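Local coordinates for transcription termination factor NusA (Planctomyces limnophilus, PDB 4MTN), which probably takes part in both transcription termination and antitermination, binding the core of RNA polymerase and the nascent RNA, at residues Q87-I90 with Q91-E95; M60-N64 with G65-D69; V356-P359 with D360-M363; R382-E385 with R386-E390. One frame throughout, in Å; residues are numbered along the deposited sequence.

Contact 1: residues Q87-I90 with Q91-E95; sequences QVMI and QKIRE
The flat groups that Met89 and Ile90 bring to the next helical turn are peptide units: Ile93 N approaches Met89 O in the carbonyl plane at 2.9 Å, and Arg94 N bonds to Ile90 O at 2.7 Å. Beside the first carbonyl lies Ile93 CG1, next to Met89 O. The torsion of Ile93 explains this: with CG1 anti to its own carbonyl carbon (chi1 -62°), the longer branch folds back over the preceding turn. Its end, Ile93 CD1, then meets Ile90 CD1 at 4.1 Å, the two side chains crossing at a slant, and lies 4.3 Å from Met89 CG. Met89 (selenomethionine in the crystal) has a long, flexible methionine-type side chain that suits a place against Ala33 and Ile11. Ile15 takes Ile90, and Val26 takes Ile93. Arg94 runs alongside Ile90, CG2 of Ile90 against CG of Arg94, and carries its guanidinium on to a salt bridge with Glu97. The chemistry is that of an amphipathic helix: Met89, Ile90 and Ile93 bind helix 87-105 to helices 7-18 and 23-42 of the NusA N-terminal domain, while Gln87 and Gln91 lie on the exposed side.

Contact 2: residues M60-N64 with G65-D69; sequences MVKTN and GREID
Thr63 and Arg66 pair as an antiparallel hydrogen-bonded couple around a type I' turn, Thr63 N reaching Arg66 O at 2.6 Å in the carbonyl plane and Arg66 N returning to Thr63 O at 3.0 Å from above that carbonyl's plane. Asn64 and Gly65 both take positive phi at the corner, which asparagine tolerates well and glycine better still, since a CB at Gly65 would collide with Asn64 O. The amide of Asn64 is also anchored, its OD1 accepting from Val47 N. The result is a beta hairpin with a two-residue type I' loop, which brings in the short, weakly bonded strand 66-67, the third and outermost of the antiparallel sheet of the NusA N-terminal domain. On its inner side Ile68 touches two residues of strand 59-63. Its CG1 sits between the backbone N and the carbonyl carbon (chi1 67°), an orientation that carries CD1 to Val61 CG1 at 3.7 Å; the other branch, Ile68 CG2, meets Thr63 CG2 at 3.7 Å. Phe42 and Leu73 close over this apolar patch from helices 23-42 and 70-78. The other side is polar and more open. Glu67 bends back over strand 59-63 beside Lys62, whose NZ lies 4.4 Å from Glu67 OE2, a loose attraction beyond a salt bridge. The selenomethionine Met60 crosses Glu67 at about a right angle, its end against a carboxylate whose exact placing is doubtful.

Contact 3: residues V356-P359 with D360-M363; sequences VIEP and DELM
Ile357 and Leu362 form the tight part of this contact, crossing at about a right angle with both branches of the isoleucine engaged. Ile357 CD1 lies 3.9 Å from Leu362 CB and reaches CD1 of the leucine as well, while Ile357 CG2 meets Leu362 CD2 at 4.0 Å. With its CG1 anti to the backbone N (chi1 -158°), Ile357 spreads across the leucine, and Leu343 borders both residues. Cutting Ile357 back to an alanine would probably open a gap beside Leu362 and Leu343 and free the leucine's methyl groups to shift. The solvent side is loose and acidic. Glu358 and Asp360 run side by side, Glu358 OE2 and Asp360 OD2 3.7 Å apart with their carboxylate planes 73° to each other; the positive end of the helix dipole probably eases this repulsion. Glu361 lays its carboxylate beside Glu358, OE1 at 3.3 Å from Glu358 CB. Between the two sides the backbone starts the helix: Leu362 N bonds to Glu358 O at 3.0 Å, and Met363 N to Pro359 O at 3.0 Å. Proline suits the first helical position, where its missing N-H costs no helical bond. With Glu358 as N-cap, the apolar pair formed by the residue just before it and the fourth residue after it is a hydrophobic staple, here opening helix 359-366 of the helix-hairpin-helix domain.

Contact 4: residues R382-E385 with R386-E390; sequences RESE and RIEKE
Arg382 O receives Arg386 N at 2.8 Å and Glu383 O receives Ile387 N at 2.9 Å, the first two of four successive i to i+4 hydrogen bonds; Ser384 O with Glu388 N and Glu385 O with Lys389 N continue the ladder. One turn on, the extended arm of Arg386 carries NH1 to Glu390 OE1 at 3.2 Å, a salt bridge along the helix surface. Glu383 OE2 is a more distant counter-charge, 4.8 Å from Arg386 NH1. Ser384 is buried, and its hydroxyl is satisfied outside this stretch by a hydrogen bond with Glu352 OE2; so small a residue suits a place where helix 351-355 comes close. Glu388 OE2 stands 3.9 Å from Ser384 OG, and its side chain also touches Glu352. Packing begins where Ile387 folds back over the turn before it, CG1 lying 3.2 Å from Glu383 O and anti to its own carbonyl carbon (chi1 -76°). Glu383 bends at chi2 (55°) and slants across the isoleucine, its OE2 3.9 Å from Ile387 CG1. Phe351 rests against Glu383, Ser384 and Ile387 together. A serine in place of Ile387 would probably strip Phe351 of apolar cover and cost the bent Glu383 side chain the surface it lies across. The chemistry implies a helix of two characters: Ser384 and Ile387 fix helix 370-399 to helix 351-355, while Arg386, Lys389 and Glu390 bear its charge towards solvent.

How the contacts relate
Contacts 1 and 2 belong to the NusA N-terminal domain, their centres about 23 Å apart, and both lean on helix 23-42, one through a helix and the other through a hairpin. Contacts 3 and 4 lie at the far end of the elongated chain; centres of contacts 2 and 4 are about 75 Å apart. They are joined by helix 370-399, which carries contact 4 and also packs on the helix begun in contact 3. Contacts 2 and 3 are partly buried and pair an apolar inner side with a charged outer one. Contacts 1 and 4 are mid-helix surface contacts, the former gripped by isoleucines, the latter richer in charge.

Contact 1: residues Q87-I90 with Q91-E95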
loop_
_atom_site.group_PDB
_atom_site.type_symbol
_atom_site.label_atom_id
_atom_site.label_comp_id
_atom_site.label_asym_id
_atom_site.label_seq_id
_atom_site.Cartn_x
_atom_site.Cartn_y
_atom_site.Cartn_z
ATOM N N GLN A 87 -5.869 -0.143 -39.432
ATOM C CA GLN A 87 -5.505 0.284 -38.085
ATOM C C GLN A 87 -6.366 -0.428 -37.047
ATOM O O GLN A 87 -6.036 -0.447 -35.860
ATOM C CB GLN A 87 -5.642 1.804 -37.941
ATOM C CG GLN A 87 -7.039 2.287 -37.566
ATOM C CD GLN A 87 -8.040 2.162 -38.701
ATOM O OE1 GLN A 87 -7.674 1.882 -39.843
ATOM N NE2 GLN A 87 -9.313 2.372 -38.389
ATOM N N VAL A 88 -7.470 -1.011 -37.503
ATOM C CA VAL A 88 -8.363 -1.762 -36.630
ATOM C C VAL A 88 -7.685 -3.044 -36.160
ATOM O O VAL A 88 -7.858 -3.472 -35.018
ATOM C CB VAL A 88 -9.685 -2.112 -37.338
ATOM C CG1 VAL A 88 -10.675 -2.713 -36.351
ATOM C CG2 VAL A 88 -10.274 -0.876 -38.002
HETATM N N MSE A 89 -6.911 -3.649 -37.054
HETATM C CA MSE A 89 -6.159 -4.856 -36.734
HETATM C C MSE A 89 -5.070 -4.561 -35.709
HETATM O O MSE A 89 -4.826 -5.356 -34.802
HETATM C CB MSE A 89 -5.545 -5.453 -38.002
HETATM C CG MSE A 89 -4.641 -6.648 -37.757
HETATM SE SE MSE A 89 -3.867 -7.329 -39.408
HETATM C CE MSE A 89 -3.026 -5.689 -40.045
ATOM N N ILE A 90 -4.422 -3.410 -35.861
ATOM C CA ILE A 90 -3.380 -2.981 -34.935
ATOM C C ILE A 90 -3.967 -2.741 -33.547
ATOM O O ILE A 90 -3.303 -2.962 -32.534
ATOM C CB ILE A 90 -2.677 -1.700 -35.427
ATOM C CG1 ILE A 90 -2.305 -1.829 -36.907
ATOM C CG2 ILE A 90 -1.440 -1.407 -34.588
ATOM C CD1 ILE A 90 -1.323 -2.944 -37.196
ATOM N N GLN A 91 -5.219 -2.296 -33.511
ATOM C CA GLN A 91 -5.925 -2.095 -32.250
ATOM C C GLN A 91 -6.113 -3.429 -31.533
ATOM O O GLN A 91 -6.102 -3.490 -30.304
ATOM C CB GLN A 91 -7.276 -1.418 -32.487
ATOM C CG GLN A 91 -8.047 -1.105 -31.215
ATOM C CD GLN A 91 -9.311 -0.310 -31.478
ATOM O OE1 GLN A 91 -9.543 0.158 -32.593
ATOM N NE2 GLN A 91 -10.136 -0.154 -30.449
ATOM N N LYS A 92 -6.285 -4.494 -32.309
ATOM C CA LYS A 92 -6.384 -5.840 -31.759
ATOM C C LYS A 92 -5.013 -6.348 -31.318
ATOM O O LYS A 92 -4.895 -7.051 -30.315
ATOM C CB LYS A 92 -6.995 -6.799 -32.782
ATOM C CG LYS A 92 -8.506 -6.691 -32.918
ATOM C CD LYS A 92 -9.209 -7.221 -31.679
ATOM C CE LYS A 92 -10.718 -7.228 -31.860
ATOM N NZ LYS A 92 -11.417 -7.827 -30.689
ATOM N N ILE A 93 -3.982 -5.988 -32.076
ATOM C CA ILE A 93 -2.616 -6.389 -31.754
ATOM C C ILE A 93 -2.128 -5.685 -30.490
ATOM O O ILE A 93 -1.525 -6.309 -29.615
ATOM C CB ILE A 93 -1.649 -6.088 -32.915
ATOM C CG1 ILE A 93 -2.054 -6.874 -34.165
ATOM C CG2 ILE A 93 -0.222 -6.433 -32.524
ATOM C CD1 ILE A 93 -1.137 -6.654 -35.349
ATOM N N ARG A 94 -2.396 -4.386 -30.398
ATOM C CA ARG A 94 -2.051 -3.613 -29.209
ATOM C C ARG A 94 -2.851 -4.096 -28.005
ATOM O O ARG A 94 -2.378 -4.044 -26.869
ATOM C CB ARG A 94 -2.298 -2.119 -29.443
ATOM C CG ARG A 94 -1.322 -1.467 -30.409
ATOM C CD ARG A 94 0.105 -1.540 -29.888
ATOM N NE ARG A 94 1.056 -0.910 -30.800
ATOM C CZ ARG A 94 2.371 -0.887 -30.610
ATOM N NH1 ARG A 94 2.898 -1.460 -29.538
ATOM N NH2 ARG A 94 3.159 -0.291 -31.494
ATOM N N GLU A 95 -4.067 -4.564 -28.265
ATOM C CA GLU A 95 -4.918 -5.113 -27.219
ATOM C C GLU A 95 -4.337 -6.426 -26.710
ATOM O O GLU A 95 -4.420 -6.736 -25.521
ATOM C CB GLU A 95 -6.341 -5.317 -27.741
ATOM C CG GLU A 95 -7.385 -5.542 -26.663
ATOM C CD GLU A 95 -8.799 -5.362 -27.182
ATOM O OE1 GLU A 95 -8.957 -5.044 -28.380
ATOM O OE2 GLU A 95 -9.752 -5.535 -26.393
#

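Contact 2: residues M60-N64 with G65-D69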
loop_
_atom_site.group_PDB
_atom_site.type_symbol
_atom_site.label_atom_id
_atom_site.label_comp_id
_atom_site.label_asym_id
_atom_site.label_seq_id
_atom_site.Cartn_x
_atom_site.Cartn_y
_atom_site.Cartn_z
HETATM N N MSE A 60 -7.152 -20.969 -39.552
HETATM C CA MSE A 60 -8.126 -22.031 -39.329
HETATM C C MSE A 60 -9.351 -21.461 -38.624
HETATM O O MSE A 60 -9.284 -21.103 -37.449
HETATM C CB MSE A 60 -7.508 -23.159 -38.499
HETATM C CG MSE A 60 -8.343 -24.425 -38.415
HETATM SE SE MSE A 60 -8.076 -25.595 -39.949
HETATM C CE MSE A 60 -8.955 -27.198 -39.268
ATOM N N VAL A 61 -10.469 -21.383 -39.338
ATOM C CA VAL A 61 -11.676 -20.776 -38.786
ATOM C C VAL A 61 -12.817 -21.784 -38.674
ATOM O O VAL A 61 -13.279 -22.327 -39.677
ATOM C CB VAL A 61 -12.145 -19.583 -39.640
ATOM C CG1 VAL A 61 -13.354 -18.917 -39.001
ATOM C CG2 VAL A 61 -11.014 -18.581 -39.817
ATOM N N LYS A 62 -13.269 -22.022 -37.446
ATOM C CA LYS A 62 -14.342 -22.979 -37.199
ATOM C C LYS A 62 -15.595 -22.314 -36.638
ATOM O O LYS A 62 -15.516 -21.436 -35.779
ATOM C CB LYS A 62 -13.874 -24.075 -36.239
ATOM C CG LYS A 62 -12.819 -25.007 -36.806
ATOM C CD LYS A 62 -12.657 -26.239 -35.928
ATOM C CE LYS A 62 -11.516 -27.121 -36.406
ATOM N NZ LYS A 62 -10.193 -26.464 -36.219
ATOM N N THR A 63 -16.751 -22.747 -37.130
ATOM C CA THR A 63 -18.033 -22.305 -36.594
ATOM C C THR A 63 -18.785 -23.500 -36.019
ATOM O O THR A 63 -19.165 -24.413 -36.753
ATOM C CB THR A 63 -18.898 -21.616 -37.665
ATOM O OG1 THR A 63 -19.053 -22.486 -38.794
ATOM C CG2 THR A 63 -18.248 -20.316 -38.118
ATOM N N ASN A 64 -18.987 -23.483 -34.702
ATOM C CA ASN A 64 -19.593 -24.598 -33.976
ATOM C C ASN A 64 -18.832 -25.903 -34.191
ATOM O O ASN A 64 -19.430 -26.976 -34.273
ATOM C CB ASN A 64 -21.062 -24.775 -34.375
ATOM C CG ASN A 64 -21.935 -23.629 -33.905
ATOM O OD1 ASN A 64 -21.652 -22.990 -32.892
ATOM N ND2 ASN A 64 -23.010 -23.365 -34.640
ATOM N N GLY A 65 -17.509 -25.801 -34.286
ATOM C CA GLY A 65 -16.660 -26.962 -34.474
ATOM C C GLY A 65 -16.534 -27.382 -35.925
ATOM O O GLY A 65 -15.806 -28.322 -36.247
ATOM N N ARG A 66 -17.243 -26.682 -36.804
ATOM C CA ARG A 66 -17.244 -27.012 -38.225
ATOM C C ARG A 66 -16.453 -25.990 -39.037
ATOM O O ARG A 66 -16.514 -24.791 -38.769
ATOM C CB ARG A 66 -18.681 -27.102 -38.746
ATOM C CG ARG A 66 -18.792 -27.516 -40.204
ATOM C CD ARG A 66 -20.231 -27.455 -40.689
ATOM N NE ARG A 66 -20.343 -27.776 -42.109
ATOM C CZ ARG A 66 -20.187 -26.892 -43.088
ATOM N NH1 ARG A 66 -19.911 -25.626 -42.803
ATOM N NH2 ARG A 66 -20.306 -27.272 -44.353
ATOM N N GLU A 67 -15.717 -26.475 -40.031
ATOM C CA GLU A 67 -14.943 -25.609 -40.912
ATOM C C GLU A 67 -15.849 -24.746 -41.783
ATOM O O GLU A 67 -17.023 -25.060 -41.979
ATOM C CB GLU A 67 -14.013 -26.440 -41.797
ATOM C CG GLU A 67 -12.742 -26.910 -41.111
ATOM C CD GLU A 67 -11.739 -25.790 -40.916
ATOM O OE1 GLU A 67 -10.750 -25.742 -41.676
ATOM O OE2 GLU A 67 -11.932 -24.963 -40.000
ATOM N N ILE A 68 -15.295 -23.655 -42.302
ATOM C CA ILE A 68 -16.044 -22.761 -43.178
ATOM C C ILE A 68 -15.513 -22.851 -44.606
ATOM O O ILE A 68 -14.344 -23.172 -44.823
ATOM C CB ILE A 68 -15.983 -21.297 -42.691
ATOM C CG1 ILE A 68 -14.562 -20.743 -42.810
ATOM C CG2 ILE A 68 -16.480 -21.191 -41.258
ATOM C CD1 ILE A 68 -14.464 -19.260 -42.521
ATOM N N ASP A 69 -16.388 -22.586 -45.573
ATOM C CA ASP A 69 -16.034 -22.674 -46.988
ATOM C C ASP A 69 -14.867 -21.762 -47.346
ATOM O O ASP A 69 -14.710 -20.686 -46.772
ATOM C CB ASP A 69 -17.243 -22.330 -47.862
ATOM C CG ASP A 69 -18.294 -23.422 -47.860
ATOM O OD1 ASP A 69 -17.924 -24.606 -47.720
ATOM O OD2 ASP A 69 -19.492 -23.096 -48.001
#

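Contact 3: residues V356-P359 with D360-M363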
loop_
_atom_site.group_PDB
_atom_site.type_symbol
_atom_site.label_atom_id
_atom_site.label_comp_id
_atom_site.label_asym_id
_atom_site.label_seq_id
_atom_site.Cartn_x
_atom_site.Cartn_y
_atom_site.Cartn_z
ATOM N N VAL A 356 -16.497 6.294 20.464
ATOM C CA VAL A 356 -16.120 5.249 19.518
ATOM C C VAL A 356 -16.279 3.852 20.116
ATOM O O VAL A 356 -15.920 2.859 19.483
ATOM C CB VAL A 356 -14.669 5.425 19.030
ATOM C CG1 VAL A 356 -14.488 6.790 18.386
ATOM C CG2 VAL A 356 -13.691 5.236 20.178
ATOM N N ILE A 357 -16.808 3.778 21.335
ATOM C CA ILE A 357 -16.999 2.495 22.004
ATOM C C ILE A 357 -17.967 1.611 21.223
ATOM O O ILE A 357 -18.848 2.103 20.515
ATOM C CB ILE A 357 -17.523 2.670 23.451
ATOM C CG1 ILE A 357 -17.204 1.432 24.294
ATOM C CG2 ILE A 357 -19.022 2.946 23.468
ATOM C CD1 ILE A 357 -17.716 1.508 25.716
ATOM N N GLU A 358 -17.779 0.301 21.333
ATOM C CA GLU A 358 -18.701 -0.650 20.736
ATOM C C GLU A 358 -19.970 -0.708 21.576
ATOM O O GLU A 358 -19.907 -0.962 22.779
ATOM C CB GLU A 358 -18.060 -2.035 20.626
ATOM C CG GLU A 358 -18.878 -3.042 19.831
ATOM C CD GLU A 358 -18.881 -2.748 18.343
ATOM O OE1 GLU A 358 -17.992 -2.005 17.877
ATOM O OE2 GLU A 358 -19.776 -3.263 17.638
ATOM N N PRO A 359 -21.127 -0.457 20.944
ATOM C CA PRO A 359 -22.427 -0.452 21.626
ATOM C C PRO A 359 -22.685 -1.735 22.408
ATOM O O PRO A 359 -23.143 -1.672 23.547
ATOM C CB PRO A 359 -23.424 -0.306 20.474
ATOM C CG PRO A 359 -22.660 0.400 19.411
ATOM C CD PRO A 359 -21.253 -0.116 19.516
ATOM N N ASP A 360 -22.381 -2.878 21.799
ATOM C CA ASP A 360 -22.597 -4.174 22.432
ATOM C C ASP A 360 -21.790 -4.313 23.719
ATOM O O ASP A 360 -22.283 -4.833 24.720
ATOM C CB ASP A 360 -22.231 -5.304 21.467
ATOM C CG ASP A 360 -22.775 -5.074 20.072
ATOM O OD1 ASP A 360 -23.791 -4.361 19.938
ATOM O OD2 ASP A 360 -22.183 -5.607 19.109
ATOM N N GLU A 361 -20.548 -3.842 23.683
ATOM C CA GLU A 361 -19.664 -3.918 24.840
ATOM C C GLU A 361 -20.107 -2.961 25.944
ATOM O O GLU A 361 -19.927 -3.242 27.130
ATOM C CB GLU A 361 -18.222 -3.617 24.428
ATOM C CG GLU A 361 -17.594 -4.678 23.537
ATOM C CD GLU A 361 -16.221 -4.279 23.030
ATOM O OE1 GLU A 361 -15.956 -3.064 22.924
ATOM O OE2 GLU A 361 -15.406 -5.180 22.741
ATOM N N LEU A 362 -20.686 -1.832 25.548
ATOM C CA LEU A 362 -21.182 -0.848 26.505
ATOM C C LEU A 362 -22.453 -1.350 27.183
ATOM O O LEU A 362 -22.728 -1.016 28.337
ATOM C CB LEU A 362 -21.440 0.493 25.814
ATOM C CG LEU A 362 -21.947 1.641 26.692
ATOM C CD1 LEU A 362 -20.976 1.923 27.827
ATOM C CD2 LEU A 362 -22.182 2.891 25.860
HETATM N N MSE A 363 -23.223 -2.158 26.462
HETATM C CA MSE A 363 -24.449 -2.733 27.001
HETATM C C MSE A 363 -24.153 -3.766 28.082
HETATM O O MSE A 363 -24.837 -3.821 29.102
HETATM C CB MSE A 363 -25.277 -3.376 25.888
HETATM C CG MSE A 363 -25.876 -2.389 24.907
HETATM SE SE MSE A 363 -26.776 -3.279 23.428
HETATM C CE MSE A 363 -28.238 -4.101 24.423
#

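Contact 4: residues R382-E385 with R386-E390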
loop_
_atom_site.group_PDB
_atom_site.type_symbol
_atom_site.label_atom_id
_atom_site.label_comp_id
_atom_site.label_asym_id
_atom_site.label_seq_id
_atom_site.Cartn_x
_atom_site.Cartn_y
_atom_site.Cartn_z
ATOM N N ARG A 382 -21.295 14.605 21.313
ATOM C CA ARG A 382 -21.572 16.018 21.542
ATOM C C ARG A 382 -20.499 16.669 22.408
ATOM O O ARG A 382 -19.994 17.743 22.083
ATOM C CB ARG A 382 -22.941 16.200 22.202
ATOM C CG ARG A 382 -24.117 16.142 21.247
ATOM C CD ARG A 382 -25.429 16.365 21.985
ATOM N NE ARG A 382 -25.422 17.606 22.758
ATOM C CZ ARG A 382 -25.777 18.791 22.271
ATOM N NH1 ARG A 382 -26.166 18.903 21.008
ATOM N NH2 ARG A 382 -25.743 19.866 23.047
ATOM N N GLU A 383 -20.159 16.012 23.512
ATOM C CA GLU A 383 -19.209 16.568 24.465
ATOM C C GLU A 383 -17.805 16.648 23.877
ATOM O O GLU A 383 -17.078 17.609 24.124
ATOM C CB GLU A 383 -19.198 15.743 25.753
ATOM C CG GLU A 383 -18.496 16.431 26.909
ATOM C CD GLU A 383 -19.068 17.805 27.208
ATOM O OE1 GLU A 383 -20.299 17.981 27.093
ATOM O OE2 GLU A 383 -18.282 18.711 27.556
ATOM N N SER A 384 -17.427 15.639 23.100
ATOM C CA SER A 384 -16.147 15.664 22.399
ATOM C C SER A 384 -16.117 16.815 21.405
ATOM O O SER A 384 -15.104 17.500 21.259
ATOM C CB SER A 384 -15.896 14.340 21.678
ATOM O OG SER A 384 -14.908 14.489 20.675
ATOM N N GLU A 385 -17.240 17.027 20.730
ATOM C CA GLU A 385 -17.358 18.090 19.742
ATOM C C GLU A 385 -17.314 19.470 20.396
ATOM O O GLU A 385 -16.706 20.397 19.861
ATOM C CB GLU A 385 -18.651 17.925 18.941
ATOM C CG GLU A 385 -18.798 18.894 17.781
ATOM C CD GLU A 385 -20.027 18.607 16.941
ATOM O OE1 GLU A 385 -20.700 17.586 17.200
ATOM O OE2 GLU A 385 -20.320 19.401 16.022
ATOM N N ARG A 386 -17.956 19.598 21.553
ATOM C CA ARG A 386 -17.989 20.869 22.269
ATOM C C ARG A 386 -16.628 21.205 22.869
ATOM O O ARG A 386 -16.224 22.365 22.896
ATOM C CB ARG A 386 -19.048 20.847 23.372
ATOM C CG ARG A 386 -19.253 22.200 24.037
ATOM C CD ARG A 386 -20.105 22.100 25.286
ATOM N NE ARG A 386 -20.350 23.413 25.878
ATOM C CZ ARG A 386 -19.513 24.028 26.708
ATOM N NH1 ARG A 386 -18.368 23.449 27.048
ATOM N NH2 ARG A 386 -19.818 25.221 27.198
ATOM N N ILE A 387 -15.932 20.183 23.356
ATOM C CA ILE A 387 -14.600 20.364 23.919
ATOM C C ILE A 387 -13.629 20.854 22.847
ATOM O O ILE A 387 -12.814 21.744 23.096
ATOM C CB ILE A 387 -14.074 19.055 24.550
ATOM C CG1 ILE A 387 -14.760 18.803 25.894
ATOM C CG2 ILE A 387 -12.566 19.109 24.744
ATOM C CD1 ILE A 387 -14.421 17.467 26.513
ATOM N N GLU A 388 -13.736 20.286 21.650
ATOM C CA GLU A 388 -12.872 20.676 20.541
ATOM C C GLU A 388 -13.087 22.132 20.134
ATOM O O GLU A 388 -12.124 22.873 19.940
ATOM C CB GLU A 388 -13.095 19.760 19.336
ATOM C CG GLU A 388 -12.533 18.358 19.511
ATOM C CD GLU A 388 -12.519 17.569 18.217
ATOM O OE1 GLU A 388 -12.618 18.192 17.138
ATOM O OE2 GLU A 388 -12.409 16.326 18.278
ATOM N N LYS A 389 -14.346 22.541 20.011
ATOM C CA LYS A 389 -14.656 23.908 19.609
ATOM C C LYS A 389 -14.371 24.895 20.741
ATOM O O LYS A 389 -14.131 26.077 20.497
ATOM C CB LYS A 389 -16.114 24.024 19.150
ATOM C CG LYS A 389 -17.148 23.903 20.258
ATOM C CD LYS A 389 -18.560 24.077 19.711
ATOM C CE LYS A 389 -19.607 23.985 20.812
ATOM N NZ LYS A 389 -19.465 25.077 21.815
ATOM N N GLU A 390 -14.393 24.403 21.976
ATOM C CA GLU A 390 -14.053 25.228 23.130
ATOM C C GLU A 390 -12.555 25.512 23.151
ATOM O O GLU A 390 -12.120 26.588 23.561
ATOM C CB GLU A 390 -14.485 24.548 24.430
ATOM C CG GLU A 390 -14.237 25.378 25.680
ATOM C CD GLU A 390 -14.624 24.647 26.950
ATOM O OE1 GLU A 390 -15.188 23.537 26.851
ATOM O OE2 GLU A 390 -14.362 25.181 28.050
#